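Local coordinates for protein acyl-coenzyme A oxidase acox-1.2 (Caenorhabditis elegans, PDB 5K3J) that catalyses the FAD-dependent desaturation of the CoA thioesters of ascarosides with a five-carbon omega side chain, the first step of their peroxisomal beta-oxidation, at residues K69-L80 and L99-P110. Sequence-based numbering, arbitrary orientation.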
loop_
_atom_site.group_PDB
_atom_site.type_symbol
_atom_site.label_atom_id
_atom_site.label_comp_id
_atom_site.label_asym_id
_atom_site.label_seq_id
_atom_site.Cartn_x
_atom_site.Cartn_y
_atom_site.Cartn_z
ATOM N N LYS A 69 10.244 11.869 -16.555
ATOM C CA LYS A 69 10.382 12.116 -15.120
ATOM C C LYS A 69 11.846 12.311 -14.727
ATOM O O LYS A 69 12.167 13.211 -13.950
ATOM C CB LYS A 69 9.763 10.970 -14.314
ATOM C CG LYS A 69 8.259 11.103 -14.092
ATOM C CD LYS A 69 7.661 9.808 -13.566
ATOM C CE LYS A 69 6.173 9.951 -13.277
ATOM N NZ LYS A 69 5.887 11.028 -12.280
ATOM N N VAL A 70 12.725 11.462 -15.260
ATOM C CA VAL A 70 14.165 11.612 -15.068
ATOM C C VAL A 70 14.629 12.956 -15.614
ATOM O O VAL A 70 15.379 13.683 -14.957
ATOM C CB VAL A 70 14.957 10.486 -15.758
ATOM C CG1 VAL A 70 16.451 10.721 -15.604
ATOM C CG2 VAL A 70 14.571 9.139 -15.186
ATOM N N THR A 71 14.168 13.273 -16.820
ATOM C CA THR A 71 14.461 14.547 -17.463
ATOM C C THR A 71 14.052 15.729 -16.594
ATOM O O THR A 71 14.806 16.685 -16.429
ATOM C CB THR A 71 13.742 14.667 -18.826
ATOM O OG1 THR A 71 14.210 13.642 -19.713
ATOM C CG2 THR A 71 14.010 16.029 -19.451
ATOM N N GLU A 72 12.858 15.643 -16.024
ATOM C CA GLU A 72 12.293 16.750 -15.262
ATOM C C GLU A 72 12.982 16.951 -13.917
ATOM O O GLU A 72 13.145 18.083 -13.460
ATOM C CB GLU A 72 10.791 16.531 -15.061
ATOM C CG GLU A 72 10.109 17.502 -14.112
ATOM C CD GLU A 72 10.024 18.931 -14.635
ATOM O OE1 GLU A 72 10.566 19.237 -15.720
ATOM O OE2 GLU A 72 9.398 19.760 -13.945
ATOM N N GLY A 73 13.383 15.855 -13.285
ATOM C CA GLY A 73 14.152 15.935 -12.060
ATOM C C GLY A 73 15.508 16.554 -12.342
ATOM O O GLY A 73 16.059 17.271 -11.514
ATOM N N THR A 74 16.035 16.278 -13.530
ATOM C CA THR A 74 17.333 16.801 -13.953
ATOM C C THR A 74 17.222 18.259 -14.403
ATOM O O THR A 74 18.106 19.077 -14.115
ATOM C CB THR A 74 17.926 15.953 -15.094
ATOM O OG1 THR A 74 18.318 14.675 -14.582
ATOM C CG2 THR A 74 19.134 16.630 -15.702
ATOM N N ARG A 75 16.138 18.578 -15.111
ATOM C CA ARG A 75 15.856 19.955 -15.502
ATOM C C ARG A 75 15.755 20.833 -14.258
ATOM O O ARG A 75 16.444 21.849 -14.148
ATOM C CB ARG A 75 14.559 20.055 -16.315
ATOM C CG ARG A 75 14.215 21.485 -16.744
ATOM C CD ARG A 75 12.827 21.586 -17.354
ATOM N NE ARG A 75 11.780 21.639 -16.339
ATOM C CZ ARG A 75 11.409 22.752 -15.718
ATOM N NH1 ARG A 75 12.003 23.904 -15.998
ATOM N NH2 ARG A 75 10.442 22.716 -14.815
ATOM N N LYS A 76 14.920 20.415 -13.310
ATOM C CA LYS A 76 14.595 21.235 -12.154
ATOM C C LYS A 76 15.765 21.353 -11.177
ATOM O O LYS A 76 15.914 22.378 -10.517
ATOM C CB LYS A 76 13.366 20.670 -11.444
ATOM C CG LYS A 76 12.543 21.724 -10.718
ATOM C CD LYS A 76 11.621 22.473 -11.674
ATOM C CE LYS A 76 10.266 21.800 -11.811
ATOM N NZ LYS A 76 9.542 21.846 -10.519
ATOM N N ILE A 77 16.603 20.320 -11.092
ATOM C CA ILE A 77 17.724 20.325 -10.144
ATOM C C ILE A 77 18.877 21.203 -10.638
ATOM O O ILE A 77 19.634 21.759 -9.836
ATOM C CB ILE A 77 18.253 18.891 -9.867
ATOM C CG1 ILE A 77 19.000 18.830 -8.533
ATOM C CG2 ILE A 77 19.134 18.401 -11.001
ATOM C CD1 ILE A 77 18.167 19.292 -7.354
ATOM N N SER A 78 19.000 21.342 -11.956
ATOM C CA SER A 78 20.055 22.167 -12.527
ATOM C C SER A 78 19.674 23.634 -12.442
ATOM O O SER A 78 20.527 24.495 -12.244
ATOM C CB SER A 78 20.331 21.772 -13.980
ATOM O OG SER A 78 19.271 22.171 -14.832
ATOM N N ILE A 79 18.385 23.915 -12.599
ATOM C CA ILE A 79 17.881 25.274 -12.448
ATOM C C ILE A 79 17.933 25.686 -10.979
ATOM O O ILE A 79 18.414 26.771 -10.642
ATOM C CB ILE A 79 16.435 25.414 -12.960
ATOM C CG1 ILE A 79 16.342 24.998 -14.426
ATOM C CG2 ILE A 79 15.951 26.842 -12.787
ATOM C CD1 ILE A 79 14.933 24.969 -14.955
ATOM N N LEU A 80 17.440 24.805 -10.113
ATOM C CA LEU A 80 17.407 25.051 -8.676
ATOM C C LEU A 80 18.798 25.305 -8.111
ATOM O O LEU A 80 18.972 26.130 -7.214
ATOM C CB LEU A 80 16.761 23.866 -7.960
ATOM C CG LEU A 80 16.522 23.991 -6.460
ATOM C CD1 LEU A 80 15.550 25.129 -6.188
ATOM C CD2 LEU A 80 16.007 22.679 -5.883
ATOM N N LEU A 99 13.379 23.436 0.426
ATOM C CA LEU A 99 13.484 23.907 -0.948
ATOM C C LEU A 99 13.336 22.769 -1.958
ATOM O O LEU A 99 12.667 22.920 -2.979
ATOM C CB LEU A 99 14.815 24.627 -1.159
ATOM C CG LEU A 99 15.012 25.222 -2.549
ATOM C CD1 LEU A 99 13.935 26.245 -2.820
ATOM C CD2 LEU A 99 16.391 25.844 -2.687
ATOM N N HIS A 100 13.948 21.625 -1.666
ATOM C CA HIS A 100 13.923 20.500 -2.590
ATOM C C HIS A 100 12.614 19.718 -2.494
ATOM O O HIS A 100 12.075 19.286 -3.513
ATOM C CB HIS A 100 15.119 19.582 -2.340
ATOM C CG HIS A 100 16.421 20.153 -2.809
ATOM N ND1 HIS A 100 17.157 21.047 -2.059
ATOM C CD2 HIS A 100 17.111 19.973 -3.959
ATOM C CE1 HIS A 100 18.246 21.386 -2.724
ATOM N NE2 HIS A 100 18.244 20.746 -3.881
ATOM N N ARG A 101 12.100 19.542 -1.279
ATOM C CA ARG A 101 10.821 18.856 -1.099
ATOM C C ARG A 101 9.702 19.615 -1.801
ATOM O O ARG A 101 8.728 19.015 -2.250
ATOM C CB ARG A 101 10.472 18.690 0.381
ATOM C CG ARG A 101 11.184 17.551 1.101
ATOM C CD ARG A 101 10.783 17.528 2.572
ATOM N NE ARG A 101 11.494 16.519 3.350
ATOM C CZ ARG A 101 11.747 16.638 4.648
ATOM N NH1 ARG A 101 11.358 17.730 5.295
ATOM N NH2 ARG A 101 12.397 15.681 5.300
ATOM N N GLU A 102 9.844 20.934 -1.887
ATOM C CA GLU A 102 8.834 21.752 -2.542
ATOM C C GLU A 102 9.070 21.872 -4.037
ATOM O O GLU A 102 8.210 21.499 -4.830
ATOM C CB GLU A 102 8.775 23.150 -1.925
ATOM C CG GLU A 102 7.853 24.088 -2.694
ATOM C CD GLU A 102 7.572 25.378 -1.948
ATOM O OE1 GLU A 102 7.968 26.456 -2.442
ATOM O OE2 GLU A 102 6.946 25.319 -0.868
ATOM N N VAL A 103 10.227 22.400 -4.421
ATOM C CA VAL A 103 10.526 22.623 -5.834
ATOM C C VAL A 103 10.655 21.305 -6.597
ATOM O O VAL A 103 9.920 21.058 -7.554
ATOM C CB VAL A 103 11.817 23.432 -6.025
ATOM C CG1 VAL A 103 12.127 23.593 -7.503
ATOM C CG2 VAL A 103 11.687 24.784 -5.360
ATOM N N ILE A 104 11.583 20.451 -6.172
ATOM C CA ILE A 104 11.790 19.178 -6.859
ATOM C C ILE A 104 10.671 18.174 -6.584
ATOM O O ILE A 104 9.969 17.741 -7.500
ATOM C CB ILE A 104 13.139 18.535 -6.472
ATOM C CG1 ILE A 104 14.294 19.513 -6.708
ATOM C CG2 ILE A 104 13.377 17.269 -7.280
ATOM C CD1 ILE A 104 14.570 19.824 -8.173
ATOM N N GLY A 105 10.511 17.798 -5.321
ATOM C CA GLY A 105 9.516 16.812 -4.956
ATOM C C GLY A 105 10.150 15.555 -4.395
ATOM O O GLY A 105 11.335 15.537 -4.047
ATOM N N TYR A 106 9.360 14.491 -4.326
ATOM C CA TYR A 106 9.803 13.267 -3.685
ATOM C C TYR A 106 10.239 12.193 -4.677
ATOM O O TYR A 106 10.889 11.223 -4.291
ATOM C CB TYR A 106 8.692 12.709 -2.804
ATOM C CG TYR A 106 8.051 13.705 -1.866
ATOM C CD1 TYR A 106 8.793 14.708 -1.249
ATOM C CD2 TYR A 106 6.693 13.634 -1.592
ATOM C CE1 TYR A 106 8.191 15.612 -0.388
ATOM C CE2 TYR A 106 6.089 14.527 -0.738
ATOM C CZ TYR A 106 6.843 15.514 -0.137
ATOM O OH TYR A 106 6.253 16.415 0.719
ATOM N N GLU A 107 9.899 12.368 -5.951
ATOM C CA GLU A 107 10.041 11.288 -6.923
ATOM C C GLU A 107 11.472 11.067 -7.418
ATOM O O GLU A 107 11.731 10.119 -8.160
ATOM C CB GLU A 107 9.114 11.540 -8.109
ATOM C CG GLU A 107 7.700 11.879 -7.685
ATOM C CD GLU A 107 6.687 11.619 -8.776
ATOM O OE1 GLU A 107 6.991 10.828 -9.694
ATOM O OE2 GLU A 107 5.585 12.204 -8.711
ATOM N N GLY A 108 12.397 11.931 -7.011
ATOM C CA GLY A 108 13.808 11.701 -7.269
ATOM C C GLY A 108 14.480 12.736 -8.149
ATOM O O GLY A 108 13.837 13.376 -8.984
ATOM N N HIS A 109 15.787 12.887 -7.954
ATOM C CA HIS A 109 16.601 13.820 -8.725
ATOM C C HIS A 109 18.066 13.379 -8.646
ATOM O O HIS A 109 18.434 12.622 -7.745
ATOM C CB HIS A 109 16.419 15.247 -8.205
ATOM C CG HIS A 109 16.818 15.425 -6.773
ATOM N ND1 HIS A 109 18.078 15.839 -6.398
ATOM C CD2 HIS A 109 16.124 15.243 -5.625
ATOM C CE1 HIS A 109 18.141 15.908 -5.080
ATOM N NE2 HIS A 109 16.970 15.551 -4.586
ATOM N N PRO A 110 18.906 13.840 -9.590
ATOM C CA PRO A 110 20.308 13.407 -9.658
ATOM C C PRO A 110 21.114 13.549 -8.360
ATOM O O PRO A 110 22.150 12.898 -8.234
ATOM C CB PRO A 110 20.890 14.320 -10.743
ATOM C CG PRO A 110 19.750 14.589 -11.634
ATOM C CD PRO A 110 18.548 14.693 -10.739
#
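L80 and I77 carry most of the apolar part of the contact between helix 66-82 and the end of helix 93-103 with the loop after it. L80, its CG anti to the backbone N (chi1 -175°), forks over the partner helix: CD1 rests against CD2 of L99 at 3.7 Å and also meets both methyls of V103, while CD2 packs on CG1 of I104 and lies over one face of the H100 ring, 3.7 Å from its centroid, a CH-pi contact. ND1 of this ring bonds to O of S96, one turn earlier in the chain. CD1 of I77 comes to the edge of the same ring and also touches CD1 of I104 and, obliquely, the H109 ring at ND1. I77 CG2 lies against CD of P110, and CG of K76 against CG1 of V103.

Backbone packing is close where G73 faces the loop: its CA lies 4.6 Å from that of H109, and a CB would run into O of G108. These elements belong to the all-helical N-terminal domain of the acyl-CoA oxidase fold. The helix segments cross at 133°, and the loop brings the side chain of H109 to within about 6 Å of the bound ascaroside-CoA.

Two lysines supply the polar contacts. K76 folds at three of its four torsions and curls its NZ back to O of V103 (3.1 Å), above the carbonyl plane; the same ammonium bonds O of L55 and forms a salt bridge with D57, and R616 also donates to O of V103. K69 NZ forms a salt bridge with OE1 of E107 at 2.8 Å, on the syn side and 23° out of the carboxylate plane. It also donates to O of Y61, and E107 OE2 is bonded to OH of Y417. Replacing K69 by methionine would probably leave OE1 of E107 without its charged mate and O of Y61 without this donor.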